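Local coordinates for amphoterin-induced protein 1 (PDB 2XOT), which promotes growth and fasciculation of neurites, may mediate homophilic and heterophilic cell-cell interaction, and forms homodimers through its leucine-rich repeat region, at residues Ser149-Glu154 / Thr181-Leu186; Leu186-Lys191 / Gln215-Ser220; Lys277-Pro282 / Val296-Gly301. All coordinates share one frame; numbering follows the deposited sequence.

Contact 1: residues Ser149-Glu154 / Thr181-Leu186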
loop_
_atom_site.group_PDB
_atom_site.type_symbol
_atom_site.label_atom_id
_atom_site.label_comp_id
_atom_site.label_asym_id
_atom_site.label_seq_id
_atom_site.Cartn_x
_atom_site.Cartn_y
_atom_site.Cartn_z
ATOM N N SER B 149 19.028 -24.354 0.083
ATOM C CA SER B 149 19.250 -25.520 -0.794
ATOM C C SER B 149 18.014 -26.423 -0.951
ATOM O O SER B 149 17.901 -27.134 -1.975
ATOM C CB SER B 149 20.469 -26.343 -0.312
ATOM O OG SER B 149 20.155 -27.069 0.871
ATOM N N ARG B 150 17.086 -26.389 0.019
ATOM C CA ARG B 150 15.793 -27.075 -0.111
ATOM C C ARG B 150 14.625 -26.129 -0.382
ATOM O O ARG B 150 14.329 -25.217 0.411
ATOM C CB ARG B 150 15.442 -27.905 1.130
ATOM C CG ARG B 150 14.278 -28.852 0.839
ATOM C CD ARG B 150 13.721 -29.581 2.055
ATOM N NE ARG B 150 12.726 -28.764 2.713
ATOM C CZ ARG B 150 11.411 -28.882 2.566
ATOM N NH1 ARG B 150 10.854 -29.787 1.779
ATOM N NH2 ARG B 150 10.647 -28.071 3.240
ATOM N N PHE B 151 13.918 -26.385 -1.486
ATOM C CA PHE B 151 12.721 -25.622 -1.808
ATOM C C PHE B 151 11.671 -25.840 -0.721
ATOM O O PHE B 151 11.277 -26.972 -0.468
ATOM C CB PHE B 151 12.138 -26.025 -3.163
ATOM C CG PHE B 151 10.971 -25.186 -3.575
ATOM C CD1 PHE B 151 11.162 -23.981 -4.226
ATOM C CD2 PHE B 151 9.669 -25.600 -3.315
ATOM C CE1 PHE B 151 10.092 -23.204 -4.604
ATOM C CE2 PHE B 151 8.591 -24.811 -3.692
ATOM C CZ PHE B 151 8.807 -23.614 -4.325
ATOM N N PRO B 152 11.217 -24.758 -0.072
ATOM C CA PRO B 152 10.160 -24.839 0.959
ATOM C C PRO B 152 8.747 -25.051 0.407
ATOM O O PRO B 152 7.905 -24.161 0.485
ATOM C CB PRO B 152 10.277 -23.497 1.674
ATOM C CG PRO B 152 10.883 -22.579 0.682
ATOM C CD PRO B 152 11.731 -23.389 -0.240
ATOM N N VAL B 153 8.481 -26.243 -0.114
ATOM C CA VAL B 153 7.234 -26.506 -0.818
ATOM C C VAL B 153 6.008 -26.352 0.085
ATOM O O VAL B 153 4.917 -26.066 -0.389
ATOM C CB VAL B 153 7.251 -27.902 -1.484
ATOM C CG1 VAL B 153 7.115 -29.013 -0.426
ATOM C CG2 VAL B 153 6.154 -27.994 -2.568
ATOM N N GLU B 154 6.201 -26.484 1.396
ATOM C CA GLU B 154 5.097 -26.384 2.348
ATOM C C GLU B 154 4.507 -24.979 2.438
ATOM O O GLU B 154 3.382 -24.819 2.911
ATOM C CB GLU B 154 5.530 -26.831 3.754
ATOM C CG GLU B 154 5.980 -28.291 3.857
ATOM C CD GLU B 154 7.366 -28.539 3.268
ATOM O OE1 GLU B 154 8.169 -27.581 3.162
ATOM O OE2 GLU B 154 7.647 -29.678 2.881
ATOM N N THR B 181 6.254 -31.916 -9.748
ATOM C CA THR B 181 4.861 -32.367 -9.767
ATOM C C THR B 181 3.986 -31.514 -8.853
ATOM O O THR B 181 2.801 -31.299 -9.133
ATOM C CB THR B 181 4.730 -33.837 -9.326
ATOM O OG1 THR B 181 5.603 -34.633 -10.117
ATOM C CG2 THR B 181 3.315 -34.342 -9.549
ATOM N N ASP B 182 4.567 -31.046 -7.750
ATOM C CA ASP B 182 3.841 -30.166 -6.844
ATOM C C ASP B 182 3.666 -28.783 -7.449
ATOM O O ASP B 182 2.600 -28.173 -7.331
ATOM C CB ASP B 182 4.580 -30.029 -5.503
ATOM C CG ASP B 182 4.535 -31.300 -4.669
ATOM O OD1 ASP B 182 3.534 -32.044 -4.758
ATOM O OD2 ASP B 182 5.489 -31.539 -3.901
ATOM N N LEU B 183 4.715 -28.287 -8.087
ATOM C CA LEU B 183 4.675 -26.968 -8.703
ATOM C C LEU B 183 3.684 -26.868 -9.860
ATOM O O LEU B 183 3.050 -25.827 -10.008
ATOM C CB LEU B 183 6.072 -26.546 -9.194
ATOM C CG LEU B 183 7.132 -26.337 -8.108
ATOM C CD1 LEU B 183 8.445 -25.862 -8.730
ATOM C CD2 LEU B 183 6.628 -25.364 -7.058
ATOM N N GLN B 184 3.572 -27.945 -10.659
ATOM C CA GLN B 184 2.636 -28.017 -11.780
ATOM C C GLN B 184 1.172 -27.892 -11.337
ATOM O O GLN B 184 0.347 -27.358 -12.051
ATOM C CB GLN B 184 2.815 -29.330 -12.554
ATOM C CG GLN B 184 2.688 -29.164 -14.094
ATOM C CD GLN B 184 1.272 -28.859 -14.617
ATOM O OE1 GLN B 184 1.079 -27.950 -15.440
ATOM N NE2 GLN B 184 0.287 -29.646 -14.176
ATOM N N LYS B 185 0.864 -28.391 -10.153
ATOM C CA LYS B 185 -0.489 -28.359 -9.608
ATOM C C LYS B 185 -0.921 -27.009 -9.087
ATOM O O LYS B 185 -2.119 -26.790 -8.849
ATOM C CB LYS B 185 -0.599 -29.378 -8.472
ATOM C CG LYS B 185 -0.676 -30.778 -8.971
ATOM C CD LYS B 185 -0.316 -31.808 -7.910
ATOM C CE LYS B 185 -0.431 -33.206 -8.530
ATOM N NZ LYS B 185 0.204 -34.283 -7.725
ATOM N N LEU B 186 0.026 -26.092 -8.905
ATOM C CA LEU B 186 -0.286 -24.790 -8.320
ATOM C C LEU B 186 -1.141 -23.978 -9.285
ATOM O O LEU B 186 -1.029 -24.135 -10.485
ATOM C CB LEU B 186 0.984 -23.991 -7.996
ATOM C CG LEU B 186 1.789 -24.187 -6.704
ATOM C CD1 LEU B 186 1.555 -25.532 -6.098
ATOM C CD2 LEU B 186 3.298 -23.938 -6.966
#
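F151 and L183 make the tight inner part of this contact. One methyl of the leucine, CD2, sits at the far end of the phenylalanine ring. It lies 3.9 Å from F151 CZ and about as far from CE2 of the same ring, so it straddles that ring bond. The approach is oblique to the ring plane. The F151 ring gets there because its CG is anti to the backbone N (chi1 -175°), which carries the ring out from the loop towards the helix of residues 180-184. Both side chains are buried. Both also touch L194 of strand 194-195, and F151 packs on L170 and P179 as well, so the pair belongs to the apolar interior.

The outer part is looser. V153 presents one methyl, CG2, to D182, and the two side chains cross at about a right angle. V153 CG2 is 3.8 Å from D182 OD2 and 3.9 Å from D182 CB. This is plain contact between a methyl and a carboxylate. The polar end of D182 looks to a weak, long ion pair with K157. Further out, R150 and E154 of the same loop pair with each other. R150 NH2 forms a salt bridge with E154 OE1, and the carboxylate carbon lies in the guanidinium plane. This salt bridge does not reach the helix.

Residues 149-154 lie in LRR 5, and D182 and L183 in LRR 6. Apolar side chains from successive coils that pack against each other in the interior are typical of the leucine-rich repeat solenoid.

Contact 2: residues Leu186-Lys191 / Gln215-Ser220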
loop_
_atom_site.group_PDB
_atom_site.type_symbol
_atom_site.label_atom_id
_atom_site.label_comp_id
_atom_site.label_asym_id
_atom_site.label_seq_id
_atom_site.Cartn_x
_atom_site.Cartn_y
_atom_site.Cartn_z
ATOM N N LEU B 186 0.026 -26.092 -8.905
ATOM C CA LEU B 186 -0.286 -24.790 -8.320
ATOM C C LEU B 186 -1.141 -23.978 -9.285
ATOM O O LEU B 186 -1.029 -24.135 -10.485
ATOM C CB LEU B 186 0.984 -23.991 -7.996
ATOM C CG LEU B 186 1.789 -24.187 -6.704
ATOM C CD1 LEU B 186 1.555 -25.532 -6.098
ATOM C CD2 LEU B 186 3.298 -23.938 -6.966
ATOM N N PRO B 187 -1.986 -23.095 -8.751
ATOM C CA PRO B 187 -2.687 -22.152 -9.606
ATOM C C PRO B 187 -1.694 -21.150 -10.203
ATOM O O PRO B 187 -0.733 -20.774 -9.551
ATOM C CB PRO B 187 -3.677 -21.462 -8.661
ATOM C CG PRO B 187 -3.201 -21.735 -7.310
ATOM C CD PRO B 187 -2.299 -22.912 -7.327
ATOM N N ALA B 188 -1.939 -20.759 -11.444
ATOM C CA ALA B 188 -1.072 -19.863 -12.193
ATOM C C ALA B 188 -0.822 -18.547 -11.490
ATOM O O ALA B 188 0.222 -17.964 -11.691
ATOM C CB ALA B 188 -1.657 -19.616 -13.585
ATOM N N TRP B 189 -1.759 -18.084 -10.658
ATOM C CA TRP B 189 -1.531 -16.869 -9.849
ATOM C C TRP B 189 -0.456 -17.011 -8.781
ATOM O O TRP B 189 0.143 -16.009 -8.380
ATOM C CB TRP B 189 -2.829 -16.318 -9.217
ATOM C CG TRP B 189 -3.514 -17.132 -8.156
ATOM C CD1 TRP B 189 -4.627 -17.936 -8.323
ATOM C CD2 TRP B 189 -3.221 -17.153 -6.744
ATOM N NE1 TRP B 189 -5.002 -18.471 -7.125
ATOM C CE2 TRP B 189 -4.163 -18.016 -6.138
ATOM C CE3 TRP B 189 -2.246 -16.550 -5.945
ATOM C CZ2 TRP B 189 -4.158 -18.285 -4.760
ATOM C CZ3 TRP B 189 -2.238 -16.812 -4.581
ATOM C CH2 TRP B 189 -3.182 -17.677 -4.003
ATOM N N VAL B 190 -0.209 -18.238 -8.329
ATOM C CA VAL B 190 0.931 -18.506 -7.467
ATOM C C VAL B 190 2.200 -18.616 -8.329
ATOM O O VAL B 190 3.211 -17.990 -8.036
ATOM C CB VAL B 190 0.710 -19.745 -6.606
ATOM C CG1 VAL B 190 1.963 -20.068 -5.810
ATOM C CG2 VAL B 190 -0.475 -19.504 -5.641
ATOM N N LYS B 191 2.123 -19.358 -9.421
ATOM C CA LYS B 191 3.290 -19.559 -10.278
ATOM C C LYS B 191 3.784 -18.232 -10.818
ATOM O O LYS B 191 4.991 -18.061 -11.072
ATOM C CB LYS B 191 2.972 -20.505 -11.455
ATOM C CG LYS B 191 2.478 -21.913 -11.129
ATOM C CD LYS B 191 1.804 -22.582 -12.381
ATOM C CE LYS B 191 1.592 -24.062 -12.193
ATOM N NZ LYS B 191 0.849 -24.718 -13.324
ATOM N N GLN B 215 6.293 -20.054 -19.619
ATOM C CA GLN B 215 6.634 -19.109 -20.680
ATOM C C GLN B 215 5.487 -18.891 -21.692
ATOM O O GLN B 215 5.171 -17.758 -22.063
ATOM C CB GLN B 215 7.877 -19.596 -21.419
ATOM C CG GLN B 215 8.434 -18.574 -22.378
ATOM C CD GLN B 215 9.547 -19.121 -23.227
ATOM O OE1 GLN B 215 9.421 -20.183 -23.822
ATOM N NE2 GLN B 215 10.657 -18.396 -23.275
ATOM N N TYR B 216 4.877 -19.983 -22.137
ATOM C CA TYR B 216 3.715 -19.906 -23.019
ATOM C C TYR B 216 2.586 -19.084 -22.355
ATOM O O TYR B 216 1.910 -18.304 -23.007
ATOM C CB TYR B 216 3.235 -21.323 -23.378
ATOM C CG TYR B 216 1.836 -21.381 -23.973
ATOM C CD1 TYR B 216 1.612 -21.109 -25.314
ATOM C CD2 TYR B 216 0.743 -21.714 -23.185
ATOM C CE1 TYR B 216 0.325 -21.163 -25.862
ATOM C CE2 TYR B 216 -0.554 -21.776 -23.719
ATOM C CZ TYR B 216 -0.752 -21.493 -25.055
ATOM O OH TYR B 216 -2.031 -21.557 -25.576
ATOM N N ARG B 217 2.427 -19.242 -21.045
ATOM C CA ARG B 217 1.427 -18.502 -20.277
ATOM C C ARG B 217 1.821 -17.053 -19.990
ATOM O O ARG B 217 1.027 -16.291 -19.422
ATOM C CB ARG B 217 1.141 -19.231 -18.965
ATOM C CG ARG B 217 0.387 -20.567 -19.135
ATOM C CD ARG B 217 -1.080 -20.354 -19.501
ATOM N NE ARG B 217 -1.625 -19.221 -18.751
ATOM C CZ ARG B 217 -2.299 -19.290 -17.599
ATOM N NH1 ARG B 217 -2.598 -20.455 -17.051
ATOM N NH2 ARG B 217 -2.717 -18.167 -17.030
ATOM N N GLN B 218 3.039 -16.674 -20.380
ATOM C CA GLN B 218 3.560 -15.339 -20.154
ATOM C C GLN B 218 3.527 -14.917 -18.695
ATOM O O GLN B 218 3.249 -13.766 -18.379
ATOM C CB GLN B 218 2.852 -14.324 -21.062
ATOM C CG GLN B 218 3.290 -14.464 -22.507
ATOM C CD GLN B 218 2.670 -13.404 -23.396
ATOM O OE1 GLN B 218 1.478 -13.437 -23.676
ATOM N NE2 GLN B 218 3.479 -12.445 -23.822
ATOM N N LEU B 219 3.857 -15.857 -17.811
ATOM C CA LEU B 219 3.974 -15.577 -16.390
ATOM C C LEU B 219 5.200 -14.688 -16.154
ATOM O O LEU B 219 6.251 -14.918 -16.738
ATOM C CB LEU B 219 4.115 -16.880 -15.601
ATOM C CG LEU B 219 3.002 -17.918 -15.759
ATOM C CD1 LEU B 219 3.245 -19.090 -14.823
ATOM C CD2 LEU B 219 1.587 -17.331 -15.552
ATOM N N SER B 220 5.043 -13.684 -15.296
ATOM C CA SER B 220 6.084 -12.683 -15.034
ATOM C C SER B 220 7.340 -13.279 -14.492
ATOM O O SER B 220 8.429 -12.828 -14.821
ATOM C CB SER B 220 5.585 -11.668 -14.030
ATOM O OG SER B 220 4.391 -11.106 -14.505
#
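L219 lays its two methyls against the short helix of residues 188-191. Both segments belong to the LRRCT, the C-terminal capping region of a leucine-rich repeat domain. L219 follows the end of helix 205-216, which closes at Q218 in a Schellman motif with positive phi. The chain then turns, and L219 takes the N-cap position of the next helix, 220-223.

The two methyls have different partners. CD1 of L219 packs 3.7 Å from K191 CB, near the backbone of that residue. CD2 of L219 lies over the A188 side of the helix turn, 4.1 Å from A188 O and 4.4 Å from A188 CB. L219 and K191 both also touch W214 of helix 205-216, so the leucine meets two helices.

Only the root of K191 takes part. Its chain runs extended beyond CG and leads away from L219, and NZ makes a hydrogen bond to Q184 O. K191 NZ stays 6.6 Å from R217 NH1.

R217 covers A188 from another direction. Its chain bends at chi2 (-73°) and chi3 (-39°), and this fold brings the guanidinium back to the alanine methyl. The polar end is held by other residues: NH2 of R217 forms a salt bridge with E327 and a hydrogen bond to D269 O. D269 also accepts, through OD1, from A188 N, so one residue touches both sides of the contact. The methyl approaches the guanidinium obliquely, with A188 CB 3.7 Å from R217 NH1 and 3.9 Å from R217 NH2.

Contact 3: residues Lys277-Pro282 / Val296-Gly301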
loop_
_atom_site.group_PDB
_atom_site.type_symbol
_atom_site.label_atom_id
_atom_site.label_comp_id
_atom_site.label_asym_id
_atom_site.label_seq_id
_atom_site.Cartn_x
_atom_site.Cartn_y
_atom_site.Cartn_z
ATOM N N LYS B 277 -14.182 -12.969 -14.921
ATOM C CA LYS B 277 -14.091 -14.123 -15.801
ATOM C C LYS B 277 -15.378 -14.227 -16.555
ATOM O O LYS B 277 -16.433 -14.183 -15.936
ATOM C CB LYS B 277 -13.870 -15.425 -15.007
ATOM C CG LYS B 277 -12.422 -15.751 -14.747
ATOM C CD LYS B 277 -11.956 -15.445 -13.343
ATOM C CE LYS B 277 -11.887 -16.685 -12.467
ATOM N NZ LYS B 277 -10.496 -17.132 -12.132
ATOM N N VAL B 278 -15.286 -14.359 -17.872
ATOM C CA VAL B 278 -16.439 -14.559 -18.748
ATOM C C VAL B 278 -16.165 -15.794 -19.589
ATOM O O VAL B 278 -15.169 -15.838 -20.348
ATOM C CB VAL B 278 -16.658 -13.350 -19.700
ATOM C CG1 VAL B 278 -17.874 -13.584 -20.624
ATOM C CG2 VAL B 278 -16.803 -12.046 -18.890
ATOM N N TRP B 279 -17.036 -16.792 -19.458
ATOM C CA TRP B 279 -16.920 -18.035 -20.215
ATOM C C TRP B 279 -17.895 -18.042 -21.387
ATOM O O TRP B 279 -19.049 -17.614 -21.253
ATOM C CB TRP B 279 -17.266 -19.222 -19.339
ATOM C CG TRP B 279 -16.229 -19.619 -18.370
ATOM C CD1 TRP B 279 -16.161 -19.286 -17.049
ATOM C CD2 TRP B 279 -15.154 -20.515 -18.616
ATOM N NE1 TRP B 279 -15.090 -19.918 -16.462
ATOM C CE2 TRP B 279 -14.457 -20.675 -17.408
ATOM C CE3 TRP B 279 -14.715 -21.203 -19.746
ATOM C CZ2 TRP B 279 -13.322 -21.467 -17.305
ATOM C CZ3 TRP B 279 -13.598 -21.995 -19.642
ATOM C CH2 TRP B 279 -12.911 -22.116 -18.435
ATOM N N VAL B 280 -17.407 -18.547 -22.512
ATOM C CA VAL B 280 -18.151 -18.667 -23.754
ATOM C C VAL B 280 -18.042 -20.138 -24.179
ATOM O O VAL B 280 -16.985 -20.772 -23.959
ATOM C CB VAL B 280 -17.542 -17.758 -24.857
ATOM C CG1 VAL B 280 -18.340 -17.857 -26.162
ATOM C CG2 VAL B 280 -17.461 -16.312 -24.379
ATOM N N SER B 281 -19.111 -20.655 -24.804
ATOM C CA SER B 281 -19.267 -22.075 -25.098
ATOM C C SER B 281 -18.831 -22.416 -26.521
ATOM O O SER B 281 -18.628 -21.525 -27.332
ATOM C CB SER B 281 -20.739 -22.475 -24.904
ATOM O OG SER B 281 -21.484 -22.218 -26.086
ATOM N N PRO B 282 -18.691 -23.714 -26.838
ATOM C CA PRO B 282 -18.295 -24.111 -28.190
ATOM C C PRO B 282 -19.208 -23.534 -29.268
ATOM O O PRO B 282 -18.756 -23.290 -30.392
ATOM C CB PRO B 282 -18.397 -25.634 -28.147
ATOM C CG PRO B 282 -18.230 -25.973 -26.714
ATOM C CD PRO B 282 -18.869 -24.883 -25.961
ATOM N N VAL B 296 -23.438 -26.841 -18.668
ATOM C CA VAL B 296 -22.748 -25.590 -18.332
ATOM C C VAL B 296 -23.391 -24.620 -17.317
ATOM O O VAL B 296 -24.393 -23.978 -17.599
ATOM C CB VAL B 296 -22.406 -24.851 -19.623
ATOM N N SER B 297 -22.784 -24.536 -16.138
ATOM C CA SER B 297 -23.003 -23.434 -15.198
ATOM C C SER B 297 -21.631 -22.779 -14.889
ATOM O O SER B 297 -20.581 -23.397 -15.098
ATOM C CB SER B 297 -23.653 -23.946 -13.918
ATOM N N VAL B 298 -21.639 -21.532 -14.419
ATOM C CA VAL B 298 -20.419 -20.893 -13.931
ATOM C C VAL B 298 -20.581 -20.691 -12.438
ATOM O O VAL B 298 -21.545 -20.083 -12.015
ATOM C CB VAL B 298 -20.125 -19.546 -14.641
ATOM C CG1 VAL B 298 -18.964 -18.837 -13.976
ATOM C CG2 VAL B 298 -19.815 -19.771 -16.103
ATOM N N ARG B 299 -19.656 -21.222 -11.645
ATOM C CA ARG B 299 -19.739 -21.135 -10.192
ATOM C C ARG B 299 -18.414 -20.631 -9.632
ATOM O O ARG B 299 -17.351 -21.212 -9.902
ATOM C CB ARG B 299 -20.092 -22.490 -9.610
ATOM N N ASN B 300 -18.485 -19.558 -8.841
ATOM C CA ASN B 300 -17.322 -18.757 -8.467
ATOM C C ASN B 300 -16.872 -18.115 -9.777
ATOM O O ASN B 300 -17.581 -17.245 -10.291
ATOM C CB ASN B 300 -16.234 -19.607 -7.811
ATOM N N GLY B 301 -15.764 -18.540 -10.355
ATOM C CA GLY B 301 -15.484 -18.193 -11.761
ATOM C C GLY B 301 -15.174 -19.424 -12.597
ATOM O O GLY B 301 -14.611 -19.314 -13.692
#
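W279 of strand 276-280 meets V298 of strand 297-299 and G301 in the turn that follows. Its CB starts the contact, 4.2 Å from V298 CG2. The ring leaves with CG anti to the carbonyl carbon (chi1 -76°), and this turns the five-membered ring to the other segment. CD1 is the next atom to meet it. It packs 3.8 Å from V298 CG2, the methyl coming in obliquely to the ring plane. NE1 then makes the polar contact, a hydrogen bond of 2.9 Å to G301 O. The bond is nearly straight, with an angle of 165° at the hydrogen. The oxygen lies in the indole plane, while NE1 is tilted 34° from the carbonyl plane of G301. Beyond NE1, W279 CE2 is 4.0 Å from G301 O. The side chain also touches C268, one half of the disulfide C268-C318.

K277 lies on the same side of its strand as W279. Its CE passes 4.0 Å from G301 CA. The lysine chain bends, and NZ makes a hydrogen bond to C268 O.

A phenylalanine in place of W279 would probably leave G301 O without its donor and the turn at N300 and G301 less firmly placed.

A tryptophan packed on the intersheet disulfide is the hallmark of the immunoglobulin fold, here of the I-set type. Strand 276-280 belongs to one sheet and strand 297-299 to the other. The contact therefore implies a mixed join between the sheets: apolar beside V298, and fixed in direction at one indole N-H of the buried W279.

How the contacts relate
The three contacts follow one another along the chain. Contact 1 lies in the last leucine-rich repeats, contact 2 in the LRRCT cap and contact 3 in the immunoglobulin domain. Contacts 1 and 2 share L186, and their centres are 14 Å apart. They touch directly where K191 NZ comes 3.0 Å from Q184 O, between consecutive helices. Contact 3 stands apart, its centre 21 Å from that of contact 2 and 30 Å from that of contact 1. Its nearest atoms are about 7 Å from contact 2. The outside partners of R217 come from the range of the immunoglobulin domain, so contact 2 sits at the domain junction.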